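Local coordinates for protein restriction endonuclease S subunits (Thermoanaerobacter tengcongensis, PDB 3OKG) that probably recognises the target DNA sequence as the specificity subunit of a type I restriction-modification methyltransferase, in which it partners M polypeptides, at residues 28-40 / 120-133. Sequence-based numbering, arbitrary orientation.
Sequences WVRLGEVCLPTER and VIRANREFAEPEFL. With SO4 (sulfate ion), chain H; SO4 (sulfate ion), chain G.
A single antiparallel beta bridge between Cys35 and Ala123 shows how two irregular chain segments, 28-40 and 120-133, can be fastened together by a single pair of bonds. Asn124 N gives Val34 O a nearly straight bond (2.8 Å, 177°), though from above the carbonyl plane; Leu36 N meets Arg122 O at 2.8 Å, lying in the plane of that carbonyl. Beyond the bridge a water takes over, donating to Leu36 O and Val120 O and accepting from Arg122 N. On one flank Val34 puts CG1 against Phe127 CB (3.6 Å) and CG2 against Ala128 CB, while the side chains of Leu31 and Ile121 cross at about a right angle, CD2 of Leu31 meeting CD1 of Ile121 at 3.8 Å. Arg122 starts with CG anti to the backbone N (chi1 -177°) and bends at chi3, which brings its guanidinium flat beneath Thr38 CG2, with CZ 3.9 Å from that methyl. NH2 forms a salt bridge with Asp89, and NH1 reaches a water shared with Glu39 N and a sulfate. A leucine in place of Arg122 would probably leave Asp89 without its charge partner and the Thr38 methyl without the flat group it lies on. The contact joins the chain following strand 27-30 to residues running from strand 118-121 into helix 130-137, inside a target recognition domain of the type I S-subunit family.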
ATOM      1  N   TRP A  28      20.064 -19.476  25.303  1.00 23.62           N
ATOM      2  CA  TRP A  28      18.817 -20.001  24.735  1.00 29.25           C
ATOM      3  C   TRP A  28      17.983 -20.685  25.813  1.00 23.71           C
ATOM      4  O   TRP A  28      18.496 -21.539  26.528  1.00 25.54           O
ATOM      5  CB  TRP A  28      19.111 -21.028  23.638  1.00 22.38           C
ATOM      6  CG  TRP A  28      19.489 -20.434  22.332  1.00 23.81           C
ATOM      7  CD1 TRP A  28      20.750 -20.398  21.773  1.00 22.29           C
ATOM      8  CD2 TRP A  28      18.618 -19.780  21.403  1.00 23.09           C
ATOM      9  NE1 TRP A  28      20.704 -19.766  20.559  1.00 19.36           N
ATOM     10  CE2 TRP A  28      19.408 -19.374  20.305  1.00 21.32           C
ATOM     11  CE3 TRP A  28      17.241 -19.482  21.400  1.00 21.91           C
ATOM     12  CZ2 TRP A  28      18.874 -18.687  19.212  1.00 21.93           C
ATOM     13  CZ3 TRP A  28      16.706 -18.810  20.306  1.00 19.36           C
ATOM     14  CH2 TRP A  28      17.526 -18.430  19.216  1.00 21.01           C
ATOM     15  N   VAL A  29      16.702 -20.317  25.915  1.00 22.42           N
ATOM     16  CA  VAL A  29      15.777 -20.968  26.840  1.00 20.94           C
ATOM     17  C   VAL A  29      14.415 -21.172  26.185  1.00 19.71           C
ATOM     18  O   VAL A  29      14.112 -20.539  25.176  1.00 21.68           O
ATOM     19  CB  VAL A  29      15.560 -20.104  28.086  1.00 26.70           C
ATOM     20  CG1 VAL A  29      16.858 -19.908  28.785  1.00 26.84           C
ATOM     21  CG2 VAL A  29      14.906 -18.725  27.704  1.00 20.27           C
ATOM     22  N   ARG A  30      13.586 -22.052  26.750  1.00 18.75           N
ATOM     23  CA  ARG A  30      12.181 -22.076  26.346  1.00 22.17           C
ATOM     24  C   ARG A  30      11.510 -20.856  26.989  1.00 19.12           C
ATOM     25  O   ARG A  30      11.859 -20.476  28.098  1.00 17.86           O
ATOM     26  CB  ARG A  30      11.492 -23.378  26.786  1.00 21.63           C
ATOM     27  CG  ARG A  30      11.922 -24.655  25.981  1.00 28.52           C
ATOM     28  CD  ARG A  30      11.291 -25.944  26.566  1.00 24.47           C
ATOM     29  NE  ARG A  30      11.526 -25.995  28.008  1.00 30.51           N
ATOM     30  CZ  ARG A  30      12.684 -26.332  28.570  1.00 26.19           C
ATOM     31  NH1 ARG A  30      13.719 -26.709  27.825  1.00 26.95           N
ATOM     32  NH2 ARG A  30      12.799 -26.306  29.891  1.00 25.73           N
ATOM     33  N   LEU A  31      10.550 -20.263  26.293  1.00 18.82           N
ATOM     34  CA  LEU A  31       9.865 -19.075  26.801  1.00 18.93           C
ATOM     35  C   LEU A  31       9.373 -19.354  28.224  1.00 18.76           C
ATOM     36  O   LEU A  31       9.539 -18.534  29.132  1.00 22.31           O
ATOM     37  CB  LEU A  31       8.686 -18.754  25.887  1.00 17.10           C
ATOM     38  CG  LEU A  31       7.779 -17.586  26.264  1.00 18.99           C
ATOM     39  CD1 LEU A  31       8.616 -16.323  26.412  1.00 19.56           C
ATOM     40  CD2 LEU A  31       6.713 -17.452  25.160  1.00 19.20           C
ATOM     41  N   GLY A  32       8.762 -20.515  28.414  1.00 22.02           N
ATOM     42  CA  GLY A  32       8.171 -20.879  29.698  1.00 17.62           C
ATOM     43  C   GLY A  32       9.146 -20.806  30.871  1.00 22.69           C
ATOM     44  O   GLY A  32       8.748 -20.592  32.015  1.00 22.27           O
ATOM     45  N   GLU A  33      10.434 -20.974  30.590  1.00 22.58           N
ATOM     46  CA  GLU A  33      11.437 -20.965  31.642  1.00 19.41           C
ATOM     47  C   GLU A  33      11.572 -19.594  32.280  1.00 24.60           C
ATOM     48  O   GLU A  33      12.050 -19.476  33.393  1.00 20.38           O
ATOM     49  CB  GLU A  33      12.810 -21.386  31.083  1.00 22.17           C
ATOM     50  CG  GLU A  33      12.905 -22.838  30.598  1.00 18.47           C
ATOM     51  CD  GLU A  33      14.359 -23.192  30.248  1.00 25.90           C
ATOM     52  OE1 GLU A  33      15.163 -23.352  31.172  1.00 23.29           O
ATOM     53  OE2 GLU A  33      14.700 -23.229  29.059  1.00 25.57           O
ATOM     54  N   VAL A  34      11.196 -18.547  31.552  1.00 19.98           N
ATOM     55  CA  VAL A  34      11.250 -17.197  32.120  1.00 20.57           C
ATOM     56  C   VAL A  34       9.833 -16.623  32.336  1.00 18.29           C
ATOM     57  O   VAL A  34       9.655 -15.419  32.445  1.00 22.35           O
ATOM     58  CB  VAL A  34      12.152 -16.262  31.270  1.00 20.13           C
ATOM     59  CG1 VAL A  34      13.543 -16.842  31.164  1.00 20.83           C
ATOM     60  CG2 VAL A  34      11.556 -16.055  29.870  1.00 19.80           C
ATOM     61  N   CYS A  35       8.842 -17.504  32.474  1.00 17.39           N
ATOM     62  CA  CYS A  35       7.477 -17.086  32.780  1.00 19.02           C
ATOM     63  C   CYS A  35       7.049 -17.546  34.171  1.00 27.62           C
ATOM     64  O   CYS A  35       7.635 -18.472  34.738  1.00 24.30           O
ATOM     65  CB  CYS A  35       6.495 -17.687  31.763  1.00 22.27           C
ATOM     66  SG  CYS A  35       6.663 -16.985  30.100  1.00 23.51           S
ATOM     67  N   LEU A  36       6.010 -16.902  34.698  1.00 22.15           N
ATOM     68  CA  LEU A  36       5.424 -17.263  35.984  1.00 18.83           C
ATOM     69  C   LEU A  36       4.046 -17.894  35.803  1.00 23.33           C
ATOM     70  O   LEU A  36       3.401 -17.711  34.770  1.00 24.21           O
ATOM     71  CB  LEU A  36       5.285 -16.009  36.860  1.00 21.30           C
ATOM     72  CG  LEU A  36       6.551 -15.189  37.158  1.00 27.99           C
ATOM     73  CD1 LEU A  36       6.176 -13.898  37.902  1.00 30.31           C
ATOM     74  CD2 LEU A  36       7.545 -16.011  37.965  1.00 25.13           C
ATOM     75  N   PRO A  37       3.553 -18.586  36.840  1.00 24.96           N
ATOM     76  CA  PRO A  37       2.207 -19.148  36.740  1.00 23.47           C
ATOM     77  C   PRO A  37       1.161 -18.026  36.670  1.00 21.99           C
ATOM     78  O   PRO A  37       1.401 -16.895  37.109  1.00 21.82           O
ATOM     79  CB  PRO A  37       2.058 -19.947  38.039  1.00 29.60           C
ATOM     80  CG  PRO A  37       3.447 -20.116  38.563  1.00 32.49           C
ATOM     81  CD  PRO A  37       4.191 -18.902  38.128  1.00 30.18           C
ATOM     82  N   THR A  38       0.016 -18.356  36.092  1.00 22.84           N
ATOM     83  CA  THR A  38      -1.060 -17.416  35.855  1.00 24.17           C
ATOM     84  C   THR A  38      -2.333 -18.052  36.402  1.00 35.91           C
ATOM     85  O   THR A  38      -2.368 -19.268  36.645  1.00 26.70           O
ATOM     86  CB  THR A  38      -1.187 -17.098  34.334  1.00 26.43           C
ATOM     87  OG1 THR A  38      -1.450 -18.313  33.608  1.00 28.95           O
ATOM     88  CG2 THR A  38       0.133 -16.467  33.827  1.00 22.82           C
ATOM     89  N   GLU A  39      -3.370 -17.241  36.598  1.00 25.95           N
ATOM     90  CA  GLU A  39      -4.597 -17.723  37.226  1.00 28.71           C
ATOM     91  C   GLU A  39      -5.817 -17.369  36.405  1.00 36.63           C
ATOM     92  O   GLU A  39      -5.757 -16.538  35.495  1.00 25.24           O
ATOM     93  CB  GLU A  39      -4.746 -17.111  38.622  1.00 31.53           C
ATOM     94  CG  GLU A  39      -3.742 -17.622  39.658  1.00 60.90           C
ATOM     95  CD  GLU A  39      -4.012 -17.066  41.065  1.00 92.02           C
ATOM     96  OE1 GLU A  39      -5.198 -16.935  41.449  1.00 84.91           O
ATOM     97  OE2 GLU A  39      -3.039 -16.760  41.790  1.00 90.69           O
ATOM     98  N   ARG A  40      -6.925 -18.014  36.750  1.00 24.83           N
ATOM     99  CA  ARG A  40      -8.201 -17.757  36.138  1.00 26.23           C
ATOM    100  C   ARG A  40      -9.186 -17.232  37.179  1.00 25.75           C
ATOM    101  O   ARG A  40      -8.973 -17.381  38.380  1.00 29.65           O
ATOM    102  CB  ARG A  40      -8.749 -19.038  35.551  1.00 28.42           C
ATOM    103  CG  ARG A  40      -7.839 -19.633  34.522  1.00 42.23           C
ATOM    104  CD  ARG A  40      -8.631 -20.527  33.633  1.00 49.59           C
ATOM    105  NE  ARG A  40      -7.837 -21.007  32.520  1.00 45.51           N
ATOM    106  CZ  ARG A  40      -8.372 -21.526  31.426  1.00 47.00           C
ATOM    107  NH1 ARG A  40      -9.694 -21.596  31.317  1.00 37.83           N
ATOM    108  NH2 ARG A  40      -7.586 -21.962  30.451  1.00 39.89           N
ATOM    109  N   VAL A 120      -1.107 -16.470  28.189  1.00 16.61           N
ATOM    110  CA  VAL A 120      -0.679 -15.338  29.048  1.00 16.43           C
ATOM    111  C   VAL A 120       0.778 -15.563  29.472  1.00 16.73           C
ATOM    112  O   VAL A 120       1.095 -16.534  30.121  1.00 22.26           O
ATOM    113  CB  VAL A 120      -1.599 -15.140  30.290  1.00 16.06           C
ATOM    114  CG1 VAL A 120      -1.080 -13.986  31.149  1.00 18.20           C
ATOM    115  CG2 VAL A 120      -3.053 -14.789  29.859  1.00 18.38           C
ATOM    116  N   ILE A 121       1.651 -14.664  29.046  1.00 15.94           N
ATOM    117  CA  ILE A 121       3.082 -14.804  29.200  1.00 17.10           C
ATOM    118  C   ILE A 121       3.536 -13.739  30.194  1.00 18.43           C
ATOM    119  O   ILE A 121       3.674 -12.568  29.830  1.00 17.21           O
ATOM    120  CB  ILE A 121       3.760 -14.578  27.816  1.00 15.67           C
ATOM    121  CG1 ILE A 121       3.444 -15.758  26.877  1.00 21.59           C
ATOM    122  CG2 ILE A 121       5.250 -14.335  27.967  1.00 18.27           C
ATOM    123  CD1 ILE A 121       3.540 -15.377  25.360  1.00 22.18           C
ATOM    124  N   ARG A 122       3.752 -14.165  31.441  1.00 16.28           N
ATOM    125  CA  ARG A 122       4.069 -13.286  32.558  1.00 22.12           C
ATOM    126  C   ARG A 122       5.535 -13.372  32.914  1.00 17.97           C
ATOM    127  O   ARG A 122       5.989 -14.410  33.418  1.00 14.30           O
ATOM    128  CB  ARG A 122       3.215 -13.682  33.770  1.00 22.55           C
ATOM    129  CG  ARG A 122       3.403 -12.783  35.013  1.00 25.18           C
ATOM    130  CD  ARG A 122       2.230 -12.967  35.991  1.00 25.45           C
ATOM    131  NE  ARG A 122       0.965 -12.645  35.312  1.00 24.54           N
ATOM    132  CZ  ARG A 122      -0.233 -13.060  35.715  1.00 25.64           C
ATOM    133  NH1 ARG A 122      -0.350 -13.802  36.819  1.00 23.56           N
ATOM    134  NH2 ARG A 122      -1.311 -12.730  35.019  1.00 21.98           N
ATOM    135  N   ALA A 123       6.284 -12.295  32.661  1.00 17.93           N
ATOM    136  CA  ALA A 123       7.735 -12.363  32.789  1.00 21.31           C
ATOM    137  C   ALA A 123       8.135 -12.615  34.213  1.00 23.48           C
ATOM    138  O   ALA A 123       7.633 -11.957  35.120  1.00 21.59           O
ATOM    139  CB  ALA A 123       8.381 -11.065  32.323  1.00 20.14           C
ATOM    140  N   ASN A 124       9.047 -13.551  34.412  1.00 15.34           N
ATOM    141  CA  ASN A 124       9.754 -13.653  35.679  1.00 22.10           C
ATOM    142  C   ASN A 124      10.846 -12.594  35.607  1.00 25.87           C
ATOM    143  O   ASN A 124      11.830 -12.749  34.873  1.00 20.83           O
ATOM    144  CB  ASN A 124      10.370 -15.047  35.853  1.00 18.47           C
ATOM    145  CG  ASN A 124      11.141 -15.189  37.174  1.00 15.66           C
ATOM    146  OD1 ASN A 124      11.466 -14.200  37.813  1.00 24.17           O
ATOM    147  ND2 ASN A 124      11.439 -16.433  37.559  1.00 23.72           N
ATOM    148  N   ARG A 125      10.668 -11.515  36.361  1.00 18.03           N
ATOM    149  CA  ARG A 125      11.535 -10.342  36.253  1.00 22.14           C
ATOM    150  C   ARG A 125      12.970 -10.581  36.682  1.00 23.37           C
ATOM    151  O   ARG A 125      13.840  -9.735  36.455  1.00 25.56           O
ATOM    152  CB  ARG A 125      10.954  -9.187  37.070  1.00 25.99           C
ATOM    153  CG  ARG A 125       9.500  -8.903  36.722  1.00 37.65           C
ATOM    154  CD  ARG A 125       9.426  -8.229  35.379  1.00 31.86           C
ATOM    155  NE  ARG A 125      10.409  -7.145  35.276  1.00 38.09           N
ATOM    156  CZ  ARG A 125      10.159  -5.862  35.536  1.00 37.16           C
ATOM    157  NH1 ARG A 125       8.947  -5.478  35.919  1.00 50.46           N
ATOM    158  NH2 ARG A 125      11.127  -4.963  35.425  1.00 36.19           N
ATOM    159  N   GLU A 126      13.222 -11.719  37.299  1.00 19.78           N
ATOM    160  CA  GLU A 126      14.602 -12.095  37.582  1.00 24.10           C
ATOM    161  C   GLU A 126      15.355 -12.427  36.292  1.00 25.60           C
ATOM    162  O   GLU A 126      16.578 -12.444  36.286  1.00 21.13           O
ATOM    163  CB  GLU A 126      14.663 -13.271  38.566  1.00 25.17           C
ATOM    164  CG  GLU A 126      14.361 -12.855  40.003  1.00 44.14           C
ATOM    165  CD  GLU A 126      15.596 -12.266  40.705  1.00 67.76           C
ATOM    166  OE1 GLU A 126      16.364 -13.038  41.327  1.00 51.37           O
ATOM    167  OE2 GLU A 126      15.799 -11.033  40.636  1.00 35.31           O
ATOM    168  N   PHE A 127      14.633 -12.693  35.206  1.00 19.32           N
ATOM    169  CA  PHE A 127      15.281 -13.208  33.975  1.00 18.79           C
ATOM    170  C   PHE A 127      14.893 -12.446  32.729  1.00 22.24           C
ATOM    171  O   PHE A 127      15.653 -12.421  31.771  1.00 19.07           O
ATOM    172  CB  PHE A 127      14.918 -14.675  33.700  1.00 20.20           C
ATOM    173  CG  PHE A 127      15.302 -15.626  34.809  1.00 28.34           C
ATOM    174  CD1 PHE A 127      16.618 -15.725  35.235  1.00 32.45           C
ATOM    175  CD2 PHE A 127      14.336 -16.423  35.418  1.00 25.09           C
ATOM    176  CE1 PHE A 127      16.967 -16.602  36.256  1.00 33.55           C
ATOM    177  CE2 PHE A 127      14.673 -17.325  36.453  1.00 29.01           C
ATOM    178  CZ  PHE A 127      15.990 -17.402  36.871  1.00 34.59           C
ATOM    179  N   ALA A 128      13.691 -11.871  32.713  1.00 17.13           N
ATOM    180  CA  ALA A 128      13.194 -11.275  31.474  1.00 13.64           C
ATOM    181  C   ALA A 128      12.404 -10.019  31.742  1.00 16.36           C
ATOM    182  O   ALA A 128      11.611  -9.952  32.700  1.00 21.20           O
ATOM    183  CB  ALA A 128      12.316 -12.301  30.701  1.00 17.82           C
ATOM    184  N   GLU A 129      12.581  -9.042  30.871  1.00 18.29           N
ATOM    185  CA  GLU A 129      11.780  -7.815  30.884  1.00 21.29           C
ATOM    186  C   GLU A 129      10.496  -8.017  30.073  1.00 21.73           C
ATOM    187  O   GLU A 129      10.562  -8.537  28.956  1.00 19.60           O
ATOM    188  CB  GLU A 129      12.571  -6.701  30.212  1.00 21.85           C
ATOM    189  CG  GLU A 129      13.831  -6.339  30.965  1.00 21.87           C
ATOM    190  CD  GLU A 129      13.543  -5.473  32.173  1.00 36.50           C
ATOM    191  OE1 GLU A 129      12.502  -4.794  32.176  1.00 42.06           O
ATOM    192  OE2 GLU A 129      14.358  -5.477  33.108  1.00 36.71           O
ATOM    193  N   PRO A 130       9.338  -7.614  30.625  1.00 18.83           N
ATOM    194  CA  PRO A 130       8.071  -7.749  29.881  1.00 18.72           C
ATOM    195  C   PRO A 130       8.143  -7.163  28.465  1.00 18.73           C
ATOM    196  O   PRO A 130       7.655  -7.774  27.532  1.00 15.23           O
ATOM    197  CB  PRO A 130       7.058  -6.960  30.744  1.00 21.13           C
ATOM    198  CG  PRO A 130       7.586  -7.131  32.181  1.00 24.19           C
ATOM    199  CD  PRO A 130       9.125  -7.234  32.042  1.00 20.59           C
ATOM    200  N   GLU A 131       8.737  -5.986  28.310  1.00 15.51           N
ATOM    201  CA  GLU A 131       8.759  -5.341  26.998  1.00 17.67           C
ATOM    202  C   GLU A 131       9.620  -6.147  26.023  1.00 18.71           C
ATOM    203  O   GLU A 131       9.356  -6.151  24.807  1.00 17.66           O
ATOM    204  CB  GLU A 131       9.313  -3.909  27.103  1.00 19.26           C
ATOM    205  CG  GLU A 131       8.369  -2.902  27.785  1.00 22.83           C
ATOM    206  CD  GLU A 131       8.250  -3.059  29.320  1.00 39.59           C
ATOM    207  OE1 GLU A 131       7.339  -2.404  29.883  1.00 31.27           O
ATOM    208  OE2 GLU A 131       9.041  -3.810  29.971  1.00 23.93           O
ATOM    209  N   PHE A 132      10.652  -6.790  26.568  1.00 16.01           N
ATOM    210  CA  PHE A 132      11.511  -7.643  25.740  1.00 16.67           C
ATOM    211  C   PHE A 132      10.719  -8.863  25.288  1.00 19.25           C
ATOM    212  O   PHE A 132      10.724  -9.215  24.105  1.00 18.02           O
ATOM    213  CB  PHE A 132      12.801  -8.036  26.482  1.00 17.70           C
ATOM    214  CG  PHE A 132      13.782  -8.787  25.613  1.00 19.03           C
ATOM    215  CD1 PHE A 132      14.599  -8.104  24.728  1.00 18.46           C
ATOM    216  CD2 PHE A 132      13.856 -10.171  25.666  1.00 20.45           C
ATOM    217  CE1 PHE A 132      15.501  -8.790  23.916  1.00 18.62           C
ATOM    218  CE2 PHE A 132      14.754 -10.875  24.859  1.00 22.16           C
ATOM    219  CZ  PHE A 132      15.577 -10.182  23.985  1.00 16.54           C
ATOM    220  N   LEU A 133      10.016  -9.516  26.212  1.00 13.59           N
ATOM    221  CA  LEU A 133       9.134 -10.631  25.805  1.00 13.67           C
ATOM    222  C   LEU A 133       8.082 -10.225  24.759  1.00 15.71           C
ATOM    223  O   LEU A 133       7.775 -10.977  23.821  1.00 17.74           O
ATOM    224  CB  LEU A 133       8.459 -11.301  27.022  1.00 15.26           C
ATOM    225  CG  LEU A 133       9.418 -11.903  28.062  1.00 15.94           C
ATOM    226  CD1 LEU A 133       8.617 -12.691  29.088  1.00 17.60           C
ATOM    227  CD2 LEU A 133      10.441 -12.855  27.379  1.00 16.92           C
TER
HETATM  228  S   SO4 H 404      -2.423 -13.804  39.987  1.00 93.04           S
HETATM  229  O1  SO4 H 404      -2.826 -14.122  41.357  1.00 83.24           O
HETATM  230  O2  SO4 H 404      -1.585 -12.605  40.009  1.00 57.32           O
HETATM  231  O3  SO4 H 404      -1.665 -14.929  39.426  1.00 61.09           O
HETATM  232  O4  SO4 H 404      -3.608 -13.551  39.164  1.00 46.02           O
HETATM  233  S   SO4 G 403      -9.627 -23.535  28.024  1.00109.04           S
HETATM  234  O1  SO4 G 403     -10.940 -23.127  28.531  1.00 80.61           O
HETATM  235  O2  SO4 G 403      -8.609 -22.566  28.419  1.00 79.32           O
HETATM  236  O3  SO4 G 403      -9.280 -24.844  28.582  1.00 73.76           O
HETATM  237  O4  SO4 G 403      -9.654 -23.582  26.559  1.00 80.74           O
HETATM  238  O   HOH W   1      10.357 -18.574  35.648  1.00 26.35           O
HETATM  239  O   HOH W   2       3.217 -17.011  32.065  1.00 19.14           O
HETATM  240  O   HOH W   3      -3.042 -14.502  36.782  1.00 29.69           O